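Local coordinates for protein Non-reducing end beta-L-arabinofuranosidase (Bacteroides thetaiotaomicron, PDB 5MQO) that probably hydrolyses glycosidic bonds in plant pectin, as an aceric acidase of glycoside hydrolase family GH127, at residues 64-69 with 104-109; 325-330 with 390-395; 425-430 with 461-466. All blocks are in the same frame, centred on the assembly; numbering follows the deposited sequence.

Contact 1 of 3, residues 64-69 with 104-109; sequences QSMWNT and YKWMEG
Met66 is the first residue of 64-69 to meet the second segment. Its methyl CE lies at the edge of the Trp106 indole, near the ring plane, with CE 3.4 Å from Trp106 CD1. The same CE reaches back to Trp106 CB at 3.7 Å, so it sits beside the root of the indole. The Met66 chain is extended as far as SD and then bends, with chi3 at 87°, which turns CE in against this edge. Pro460 and Ile453 also touch the Met66 side chain.

Trp67 comes next and takes one face of the same indole. Its CE3 lies above the Trp106 ring, shifted toward the rim, and is 3.6 Å from Trp106 CH2. The two six-membered rings form an offset stack. Their centroids are 4.7 Å apart and the planes are tilted by 26°. Trp67 CB adds to the cover, 3.8 Å from Trp106 CZ2. Trp106 has CG anti to the backbone N, chi1 175°, and its indole extends across to helix 50-69. There Trp106 NE1 is hydrogen-bonded to Leu63 O, which helps to fix the rotation of the ring. A leucine in place of Trp106 would probably leave Trp67 without its stacking partner and Leu63 O without the indole N-H.

No hydrogen bond joins the two segments. One buried tryptophan of helix 102-117 is gripped at an edge and over a face by neighbouring residues of helix 50-69. This is aromatic helix-helix packing within the catalytic domain, whose six-hairpin clan is characterised by an (alpha/alpha)6 barrel.

Contact 2 of 3, residues 325-330 with 390-395; sequences SIWNDI and LFNWRM
In the helical catalytic domain, which belongs to the six-hairpin clan of (alpha/alpha)6 barrels, helix 317-333 packs on helix 382-399 through Trp327, Phe391 and Asn392. The axes of the two short segments approach to 12.1 Å, so large side chains fill the space between them. With chi1 at 174° the Trp327 indole swings away from its own backbone N and over to 390-395.

Trp327 NE1 donates to Asn392 OD1 at 2.8 Å. The N-H...O angle is 147°, and the donor is tilted from the carbonyl plane. The two side chains cross at about a right angle, with ring and amide planes 62° apart. Phe391 lies beside this bond. An edge of the indole is turned toward the Phe391 face in an offset edge-to-face pair. Phe391 CE2 is 3.9 Å from Trp327 CB. Ile330 CD1 adds a longer contact with Phe391 CE2, at 4.3 Å. Tyr404 of helix 402-416 also packs edge-to-face with Trp327.

The other branch of the amide, Asn392 ND2, is hydrogen-bonded to Asn388 O, one turn back on its own helix. The amide thus donates on one side and accepts on the other. This defines its rotation and satisfies the indole N-H inside a buried, largely aromatic interface.

Contact 3 of 3, residues 425-430 with 461-466; sequences KKYFYT and NTLRTL
Tyr427 carries this contact, reaching from an irregular loop to Thr462 and Leu463 on helix 458-466. A loop tyrosine packs here on the buried side of a helix in the largely helical catalytic domain, whose clan has the (alpha/alpha)6 barrel fold. The loop lies between helix 402-416 and strand 434-435. All three touching residues are buried.

Apolar contacts come first. Tyr427 holds its CG opposite the carbonyl carbon (chi1 -62°), which sends the ring toward the helix. The Thr462 methyl meets it at the ring edge, near the plane, with Thr462 CG2 4.2 Å from Tyr427 CD2. Leu463 crosses the tyrosine at a slant. Its CB is 4.4 Å from Tyr427 CE2, a looser contact on the same side of the phenol.

The hydroxyl is a polar atom set against carbon. Tyr427 OH is 3.5 Å from Leu463 CD2 and 3.6 Å from Leu463 CB. Leu463 CG and CD1 are only slightly farther off. The phenol oxygen thus sits against the leucine side chain from CB out to both methyls, nearest CD2.

Hydrogen bonds hold the two sides separately, since none crosses between the segments. The loop is tied by backbone hydrogen bonds between Tyr427 and Thr450 and between Phe428 and Gly419. On the helix, Thr462 OG1 is hydrogen-bonded to Cys458 O, so the hydroxyl is engaged with its own helix while the methyl faces the tyrosine. Cys458 itself is joined by a disulfide to Cys383 of helix 382-399.

Asn461 O has two donors, both from Thr465. Thr465 N binds it at 3.0 Å and Thr465 OG1 at 3.1 Å, and they approach from opposite faces of the carbonyl plane.

All three contacts lie in the GH127 catalytic domain and follow one another along the chain without overlap. Contacts 1 and 3 are neighbours, with centres about 11 Å apart. A salt bridge from Glu108 OE1 to Arg464 NH2, 3.0 Å long, ties helix 102-117 to helix 458-466, and Ser65 packs on Lys425. Contact 2 is remote: its centre lies about 29 Å from that of contact 1 and about 22 Å from that of contact 3. It touches neither, but helix 382-399 packs on helix 458-466 and so connects it to contact 3. Early and late helices of the domain are thus brought side by side.

Contact 1 of 3, residues 64-69 with 104-109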
loop_
_atom_site.group_PDB
_atom_site.type_symbol
_atom_site.label_atom_id
_atom_site.label_comp_id
_atom_site.label_asym_id
_atom_site.label_seq_id
_atom_site.Cartn_x
_atom_site.Cartn_y
_atom_site.Cartn_z
ATOM N N GLN A 64 12.891 16.665 4.105
ATOM C CA GLN A 64 14.022 17.593 3.903
ATOM C C GLN A 64 15.036 16.967 2.972
ATOM O O GLN A 64 15.427 17.562 1.985
ATOM C CB GLN A 64 14.755 17.927 5.201
ATOM C CG GLN A 64 13.913 18.510 6.327
ATOM C CD GLN A 64 14.184 17.807 7.665
ATOM O OE1 GLN A 64 15.328 17.747 8.144
ATOM N NE2 GLN A 64 13.127 17.252 8.260
ATOM N N SER A 65 15.445 15.745 3.295
ATOM C CA SER A 65 16.418 14.983 2.494
ATOM C C SER A 65 16.098 14.901 0.997
ATOM O O SER A 65 17.024 14.916 0.174
ATOM C CB SER A 65 16.564 13.571 3.048
ATOM O OG SER A 65 17.481 12.836 2.273
ATOM N N MET A 66 14.807 14.812 0.655
ATOM C CA MET A 66 14.368 14.739 -0.736
ATOM C C MET A 66 14.348 16.092 -1.445
ATOM O O MET A 66 14.654 16.169 -2.622
ATOM C CB MET A 66 12.991 14.088 -0.843
ATOM C CG MET A 66 12.681 13.630 -2.261
ATOM S SD MET A 66 11.362 12.409 -2.310
ATOM C CE MET A 66 9.923 13.477 -2.382
ATOM N N TRP A 67 13.975 17.150 -0.740
ATOM C CA TRP A 67 14.096 18.510 -1.258
ATOM C C TRP A 67 15.559 18.898 -1.496
ATOM O O TRP A 67 15.854 19.701 -2.381
ATOM C CB TRP A 67 13.462 19.486 -0.274
ATOM C CG TRP A 67 13.507 20.907 -0.703
ATOM C CD1 TRP A 67 14.377 21.863 -0.272
ATOM C CD2 TRP A 67 12.643 21.540 -1.649
ATOM N NE1 TRP A 67 14.107 23.055 -0.888
ATOM C CE2 TRP A 67 13.045 22.887 -1.738
ATOM C CE3 TRP A 67 11.560 21.097 -2.429
ATOM C CZ2 TRP A 67 12.398 23.809 -2.578
ATOM C CZ3 TRP A 67 10.918 22.008 -3.264
ATOM C CH2 TRP A 67 11.341 23.354 -3.329
ATOM N N ASN A 68 16.469 18.328 -0.710
ATOM C CA ASN A 68 17.879 18.691 -0.782
ATOM C C ASN A 68 18.578 18.092 -1.981
ATOM O O ASN A 68 19.328 18.798 -2.645
ATOM C CB ASN A 68 18.608 18.391 0.534
ATOM C CG ASN A 68 18.348 19.465 1.593
ATOM O OD1 ASN A 68 17.267 20.083 1.636
ATOM N ND2 ASN A 68 19.342 19.705 2.443
ATOM N N THR A 69 18.330 16.821 -2.290
ATOM C CA THR A 69 18.793 16.267 -3.581
ATOM C C THR A 69 18.162 17.092 -4.723
ATOM O O THR A 69 18.762 17.255 -5.794
ATOM C CB THR A 69 18.493 14.751 -3.746
ATOM O OG1 THR A 69 17.203 14.460 -3.216
ATOM C CG2 THR A 69 19.503 13.877 -2.994
ATOM N N TYR A 104 5.033 17.855 -6.825
ATOM C CA TYR A 104 3.626 17.908 -6.421
ATOM C C TYR A 104 3.284 16.771 -5.484
ATOM O O TYR A 104 2.418 16.931 -4.655
ATOM C CB TYR A 104 2.679 17.829 -7.630
ATOM C CG TYR A 104 2.822 18.946 -8.642
ATOM C CD1 TYR A 104 2.815 20.286 -8.254
ATOM C CD2 TYR A 104 2.937 18.665 -9.998
ATOM C CE1 TYR A 104 2.928 21.308 -9.193
ATOM C CE2 TYR A 104 3.055 19.678 -10.944
ATOM C CZ TYR A 104 3.046 20.999 -10.541
ATOM O OH TYR A 104 3.168 21.991 -11.490
ATOM N N LYS A 105 3.923 15.615 -5.660
ATOM C CA LYS A 105 3.760 14.481 -4.730
ATOM C C LYS A 105 4.432 14.786 -3.414
ATOM O O LYS A 105 3.840 14.571 -2.387
ATOM C CB LYS A 105 4.262 13.146 -5.328
ATOM C CG LYS A 105 3.278 12.543 -6.337
ATOM C CD LYS A 105 3.754 11.249 -6.969
ATOM C CE LYS A 105 4.759 11.491 -8.091
ATOM N NZ LYS A 105 5.147 10.244 -8.816
ATOM N N TRP A 106 5.665 15.291 -3.466
ATOM C CA TRP A 106 6.415 15.730 -2.284
ATOM C C TRP A 106 5.565 16.684 -1.448
ATOM O O TRP A 106 5.339 16.466 -0.253
ATOM C CB TRP A 106 7.732 16.413 -2.709
ATOM C CG TRP A 106 8.552 17.033 -1.563
ATOM C CD1 TRP A 106 9.428 16.389 -0.739
ATOM C CD2 TRP A 106 8.565 18.407 -1.144
ATOM N NE1 TRP A 106 9.974 17.258 0.160
ATOM C CE2 TRP A 106 9.467 18.506 -0.057
ATOM C CE3 TRP A 106 7.893 19.562 -1.571
ATOM C CZ2 TRP A 106 9.728 19.717 0.610
ATOM C CZ3 TRP A 106 8.153 20.779 -0.905
ATOM C CH2 TRP A 106 9.062 20.838 0.180
ATOM N N MET A 107 5.095 17.729 -2.121
ATOM C CA MET A 107 4.304 18.808 -1.535
ATOM C C MET A 107 2.995 18.273 -0.931
ATOM O O MET A 107 2.590 18.682 0.149
ATOM C CB MET A 107 4.076 19.869 -2.625
ATOM C CG MET A 107 2.858 20.755 -2.509
ATOM S SD MET A 107 3.126 22.106 -1.382
ATOM C CE MET A 107 1.396 22.388 -1.010
ATOM N N GLU A 108 2.360 17.341 -1.620
ATOM C CA GLU A 108 1.169 16.671 -1.103
ATOM C C GLU A 108 1.501 15.977 0.215
ATOM O O GLU A 108 0.730 16.030 1.187
ATOM C CB GLU A 108 0.652 15.667 -2.133
ATOM C CG GLU A 108 -0.644 14.960 -1.784
ATOM C CD GLU A 108 -1.073 13.924 -2.833
ATOM O OE1 GLU A 108 -0.738 14.079 -4.060
ATOM O OE2 GLU A 108 -1.749 12.942 -2.408
ATOM N N GLY A 109 2.661 15.333 0.231
ATOM C CA GLY A 109 3.244 14.802 1.445
ATOM C C GLY A 109 3.472 15.845 2.538
ATOM O O GLY A 109 3.128 15.588 3.688
#

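Contact 2 of 3, residues 325-330 with 390-395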
loop_
_atom_site.group_PDB
_atom_site.type_symbol
_atom_site.label_atom_id
_atom_site.label_comp_id
_atom_site.label_asym_id
_atom_site.label_seq_id
_atom_site.Cartn_x
_atom_site.Cartn_y
_atom_site.Cartn_z
ATOM N N SER A 325 -13.727 -10.133 -9.912
ATOM C CA SER A 325 -12.891 -11.249 -10.419
ATOM C C SER A 325 -11.428 -10.842 -10.633
ATOM O O SER A 325 -10.545 -11.684 -10.550
ATOM C CB SER A 325 -13.474 -12.007 -11.644
ATOM O OG SER A 325 -13.990 -11.099 -12.570
ATOM N N ILE A 326 -11.178 -9.564 -10.902
ATOM C CA ILE A 326 -9.802 -9.059 -11.024
ATOM C C ILE A 326 -9.136 -9.088 -9.631
ATOM O O ILE A 326 -7.979 -9.500 -9.498
ATOM C CB ILE A 326 -9.758 -7.631 -11.649
ATOM C CG1 ILE A 326 -10.262 -7.681 -13.070
ATOM C CG2 ILE A 326 -8.337 -7.070 -11.704
ATOM C CD1 ILE A 326 -10.401 -6.320 -13.721
ATOM N N TRP A 327 -9.860 -8.642 -8.606
ATOM C CA TRP A 327 -9.307 -8.626 -7.256
ATOM C C TRP A 327 -8.990 -10.062 -6.915
ATOM O O TRP A 327 -7.880 -10.382 -6.537
ATOM C CB TRP A 327 -10.282 -8.010 -6.236
ATOM C CG TRP A 327 -9.799 -8.103 -4.829
ATOM C CD1 TRP A 327 -8.978 -7.233 -4.188
ATOM C CD2 TRP A 327 -10.109 -9.133 -3.889
ATOM N NE1 TRP A 327 -8.737 -7.665 -2.896
ATOM C CE2 TRP A 327 -9.424 -8.835 -2.693
ATOM C CE3 TRP A 327 -10.899 -10.293 -3.941
ATOM C CZ2 TRP A 327 -9.516 -9.663 -1.541
ATOM C CZ3 TRP A 327 -10.985 -11.120 -2.792
ATOM C CH2 TRP A 327 -10.296 -10.795 -1.617
ATOM N N ASN A 328 -9.972 -10.916 -7.118
ATOM C CA ASN A 328 -9.843 -12.327 -6.887
ATOM C C ASN A 328 -8.634 -12.951 -7.586
ATOM O O ASN A 328 -7.915 -13.717 -6.982
ATOM C CB ASN A 328 -11.127 -13.027 -7.356
ATOM C CG ASN A 328 -11.252 -14.427 -6.818
ATOM O OD1 ASN A 328 -10.792 -15.400 -7.447
ATOM N ND2 ASN A 328 -11.861 -14.541 -5.623
ATOM N N ASP A 329 -8.431 -12.617 -8.856
ATOM C CA ASP A 329 -7.296 -13.109 -9.673
ATOM C C ASP A 329 -5.937 -12.726 -9.065
ATOM O O ASP A 329 -5.072 -13.567 -8.835
ATOM C CB ASP A 329 -7.368 -12.533 -11.092
ATOM C CG ASP A 329 -6.296 -13.111 -12.004
ATOM O OD1 ASP A 329 -5.902 -14.278 -11.779
ATOM O OD2 ASP A 329 -5.843 -12.411 -12.941
ATOM N N ILE A 330 -5.786 -11.451 -8.778
ATOM C CA ILE A 330 -4.628 -10.956 -8.103
ATOM C C ILE A 330 -4.340 -11.718 -6.801
ATOM O O ILE A 330 -3.236 -12.215 -6.580
ATOM C CB ILE A 330 -4.797 -9.444 -7.786
ATOM C CG1 ILE A 330 -4.742 -8.597 -9.073
ATOM C CG2 ILE A 330 -3.714 -8.972 -6.833
ATOM C CD1 ILE A 330 -5.419 -7.250 -8.966
ATOM N N LEU A 390 -4.111 1.008 -2.510
ATOM C CA LEU A 390 -5.136 1.982 -2.836
ATOM C C LEU A 390 -6.352 1.354 -3.557
ATOM O O LEU A 390 -7.470 1.782 -3.338
ATOM C CB LEU A 390 -4.548 3.085 -3.690
ATOM C CG LEU A 390 -3.426 3.988 -3.176
ATOM C CD1 LEU A 390 -2.859 4.809 -4.344
ATOM C CD2 LEU A 390 -3.877 4.925 -2.079
ATOM N N PHE A 391 -6.140 0.351 -4.411
ATOM C CA PHE A 391 -7.260 -0.450 -4.949
ATOM C C PHE A 391 -8.055 -1.038 -3.776
ATOM O O PHE A 391 -9.268 -0.840 -3.671
ATOM C CB PHE A 391 -6.753 -1.547 -5.909
ATOM C CG PHE A 391 -7.828 -2.487 -6.458
ATOM C CD1 PHE A 391 -9.118 -2.047 -6.783
ATOM C CD2 PHE A 391 -7.518 -3.821 -6.713
ATOM C CE1 PHE A 391 -10.081 -2.919 -7.305
ATOM C CE2 PHE A 391 -8.485 -4.699 -7.236
ATOM C CZ PHE A 391 -9.775 -4.243 -7.518
ATOM N N ASN A 392 -7.360 -1.684 -2.850
ATOM C CA ASN A 392 -8.065 -2.376 -1.787
ATOM C C ASN A 392 -8.781 -1.416 -0.831
ATOM O O ASN A 392 -9.801 -1.758 -0.223
ATOM C CB ASN A 392 -7.126 -3.301 -1.024
ATOM C CG ASN A 392 -6.976 -4.627 -1.697
ATOM O OD1 ASN A 392 -7.676 -5.582 -1.384
ATOM N ND2 ASN A 392 -6.083 -4.686 -2.661
ATOM N N TRP A 393 -8.228 -0.220 -0.698
ATOM C CA TRP A 393 -8.826 0.763 0.151
ATOM C C TRP A 393 -10.156 1.225 -0.436
ATOM O O TRP A 393 -11.105 1.334 0.294
ATOM C CB TRP A 393 -7.889 1.925 0.397
ATOM C CG TRP A 393 -8.484 2.905 1.336
ATOM C CD1 TRP A 393 -9.102 4.079 1.009
ATOM C CD2 TRP A 393 -8.575 2.782 2.754
ATOM N NE1 TRP A 393 -9.547 4.705 2.142
ATOM C CE2 TRP A 393 -9.228 3.931 3.230
ATOM C CE3 TRP A 393 -8.152 1.818 3.674
ATOM C CZ2 TRP A 393 -9.474 4.141 4.573
ATOM C CZ3 TRP A 393 -8.387 2.035 5.028
ATOM C CH2 TRP A 393 -9.055 3.185 5.455
ATOM N N ARG A 394 -10.219 1.466 -1.744
ATOM C CA ARG A 394 -11.469 1.838 -2.409
ATOM C C ARG A 394 -12.491 0.708 -2.315
ATOM O O ARG A 394 -13.673 0.938 -2.004
ATOM C CB ARG A 394 -11.235 2.175 -3.864
ATOM C CG ARG A 394 -10.907 3.629 -4.148
ATOM C CD ARG A 394 -9.573 4.025 -3.597
ATOM N NE ARG A 394 -9.192 5.359 -4.009
ATOM C CZ ARG A 394 -8.241 6.072 -3.418
ATOM N NH1 ARG A 394 -7.528 5.588 -2.399
ATOM N NH2 ARG A 394 -7.984 7.290 -3.868
ATOM N N MET A 395 -12.030 -0.518 -2.535
ATOM C CA MET A 395 -12.920 -1.676 -2.398
ATOM C C MET A 395 -13.490 -1.815 -0.969
ATOM O O MET A 395 -14.672 -2.124 -0.797
ATOM C CB MET A 395 -12.221 -2.956 -2.846
ATOM C CG MET A 395 -11.837 -2.944 -4.323
ATOM S SD MET A 395 -13.200 -3.002 -5.497
ATOM C CE MET A 395 -13.777 -4.670 -5.222
#

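Contact 3 of 3, residues 425-430 with 461-466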
loop_
_atom_site.group_PDB
_atom_site.type_symbol
_atom_site.label_atom_id
_atom_site.label_comp_id
_atom_site.label_asym_id
_atom_site.label_seq_id
_atom_site.Cartn_x
_atom_site.Cartn_y
_atom_site.Cartn_z
ATOM N N LYS A 425 16.000 7.791 4.166
ATOM C CA LYS A 425 16.752 8.496 3.135
ATOM C C LYS A 425 16.978 7.730 1.846
ATOM O O LYS A 425 17.219 8.359 0.800
ATOM C CB LYS A 425 18.117 8.865 3.681
ATOM C CG LYS A 425 18.106 9.990 4.687
ATOM C CD LYS A 425 19.529 10.421 4.961
ATOM C CE LYS A 425 19.575 11.381 6.119
ATOM N NZ LYS A 425 20.920 12.006 6.182
ATOM N N LYS A 426 16.947 6.397 1.914
ATOM C CA LYS A 426 17.232 5.576 0.749
ATOM C C LYS A 426 15.992 4.768 0.327
ATOM O O LYS A 426 15.181 4.379 1.178
ATOM C CB LYS A 426 18.449 4.688 1.027
ATOM C CG LYS A 426 19.741 5.477 1.246
ATOM C CD LYS A 426 20.900 4.587 1.672
ATOM C CE LYS A 426 20.847 4.291 3.167
ATOM N NZ LYS A 426 21.370 2.933 3.475
ATOM N N TYR A 427 15.858 4.538 -0.985
ATOM C CA TYR A 427 14.689 3.890 -1.562
ATOM C C TYR A 427 14.991 2.678 -2.489
ATOM O O TYR A 427 15.999 2.639 -3.194
ATOM C CB TYR A 427 13.876 4.915 -2.332
ATOM C CG TYR A 427 13.340 6.018 -1.480
ATOM C CD1 TYR A 427 14.135 7.122 -1.146
ATOM C CD2 TYR A 427 12.022 5.997 -1.014
ATOM C CE1 TYR A 427 13.638 8.170 -0.356
ATOM C CE2 TYR A 427 11.506 7.043 -0.234
ATOM C CZ TYR A 427 12.313 8.129 0.101
ATOM O OH TYR A 427 11.814 9.159 0.870
ATOM N N PHE A 428 14.087 1.698 -2.473
ATOM C CA PHE A 428 14.066 0.645 -3.478
ATOM C C PHE A 428 13.115 1.010 -4.598
ATOM O O PHE A 428 11.998 1.455 -4.327
ATOM C CB PHE A 428 13.518 -0.695 -2.901
ATOM C CG PHE A 428 14.539 -1.571 -2.240
ATOM C CD1 PHE A 428 15.796 -1.787 -2.811
ATOM C CD2 PHE A 428 14.214 -2.229 -1.071
ATOM C CE1 PHE A 428 16.711 -2.611 -2.200
ATOM C CE2 PHE A 428 15.131 -3.037 -0.449
ATOM C CZ PHE A 428 16.380 -3.234 -1.012
ATOM N N TYR A 429 13.531 0.712 -5.826
ATOM C CA TYR A 429 12.603 0.554 -6.947
ATOM C C TYR A 429 11.967 -0.868 -6.936
ATOM O O TYR A 429 10.754 -0.990 -6.728
ATOM C CB TYR A 429 13.328 0.816 -8.258
ATOM C CG TYR A 429 12.440 0.964 -9.487
ATOM C CD1 TYR A 429 11.646 2.115 -9.685
ATOM C CD2 TYR A 429 12.433 -0.008 -10.481
ATOM C CE1 TYR A 429 10.863 2.263 -10.834
ATOM C CE2 TYR A 429 11.655 0.129 -11.623
ATOM C CZ TYR A 429 10.879 1.262 -11.802
ATOM O OH TYR A 429 10.117 1.376 -12.929
ATOM N N THR A 430 12.772 -1.930 -7.143
ATOM C CA THR A 430 12.305 -3.320 -6.997
ATOM C C THR A 430 12.255 -3.797 -5.516
ATOM O O THR A 430 13.053 -3.364 -4.681
ATOM C CB THR A 430 13.202 -4.312 -7.771
ATOM O OG1 THR A 430 14.577 -4.088 -7.435
ATOM C CG2 THR A 430 13.019 -4.160 -9.234
ATOM N N ASN A 461 6.257 9.112 -4.560
ATOM C CA ASN A 461 5.000 8.445 -4.280
ATOM C C ASN A 461 5.159 7.580 -3.022
ATOM O O ASN A 461 4.255 7.542 -2.159
ATOM C CB ASN A 461 4.516 7.641 -5.515
ATOM C CG ASN A 461 3.142 6.999 -5.314
ATOM O OD1 ASN A 461 2.415 7.342 -4.393
ATOM N ND2 ASN A 461 2.797 6.045 -6.165
ATOM N N THR A 462 6.299 6.908 -2.882
ATOM C CA THR A 462 6.512 6.089 -1.690
ATOM C C THR A 462 6.425 6.941 -0.424
ATOM O O THR A 462 5.672 6.605 0.484
ATOM C CB THR A 462 7.835 5.326 -1.777
ATOM O OG1 THR A 462 7.751 4.447 -2.895
ATOM C CG2 THR A 462 8.098 4.515 -0.548
ATOM N N LEU A 463 7.164 8.051 -0.393
ATOM C CA LEU A 463 7.241 8.919 0.780
ATOM C C LEU A 463 5.897 9.599 1.106
ATOM O O LEU A 463 5.454 9.588 2.246
ATOM C CB LEU A 463 8.358 9.968 0.616
ATOM C CG LEU A 463 8.581 10.946 1.796
ATOM C CD1 LEU A 463 8.763 10.235 3.128
ATOM C CD2 LEU A 463 9.762 11.883 1.547
ATOM N N ARG A 464 5.232 10.166 0.125
ATOM C CA ARG A 464 3.930 10.749 0.410
ATOM C C ARG A 464 2.923 9.705 0.892
ATOM O O ARG A 464 2.069 10.011 1.715
ATOM C CB ARG A 464 3.386 11.532 -0.787
ATOM C CG ARG A 464 2.821 10.695 -1.905
ATOM C CD ARG A 464 1.319 10.421 -1.776
ATOM N NE ARG A 464 0.598 11.057 -2.866
ATOM C CZ ARG A 464 0.646 10.671 -4.146
ATOM N NH1 ARG A 464 1.357 9.622 -4.531
ATOM N NH2 ARG A 464 -0.035 11.353 -5.062
ATOM N N THR A 465 3.027 8.478 0.393
ATOM C CA THR A 465 2.092 7.445 0.819
ATOM C C THR A 465 2.370 7.124 2.281
ATOM O O THR A 465 1.462 7.197 3.123
ATOM C CB THR A 465 2.164 6.192 -0.061
ATOM O OG1 THR A 465 1.511 6.457 -1.308
ATOM C CG2 THR A 465 1.453 5.038 0.593
ATOM N N LEU A 466 3.626 6.828 2.587
ATOM C CA LEU A 466 4.015 6.562 3.968
ATOM C C LEU A 466 3.715 7.743 4.889
ATOM O O LEU A 466 3.271 7.515 5.997
ATOM C CB LEU A 466 5.476 6.132 4.086
ATOM C CG LEU A 466 5.809 4.805 3.400
ATOM C CD1 LEU A 466 7.294 4.706 3.112
ATOM C CD2 LEU A 466 5.357 3.637 4.242
#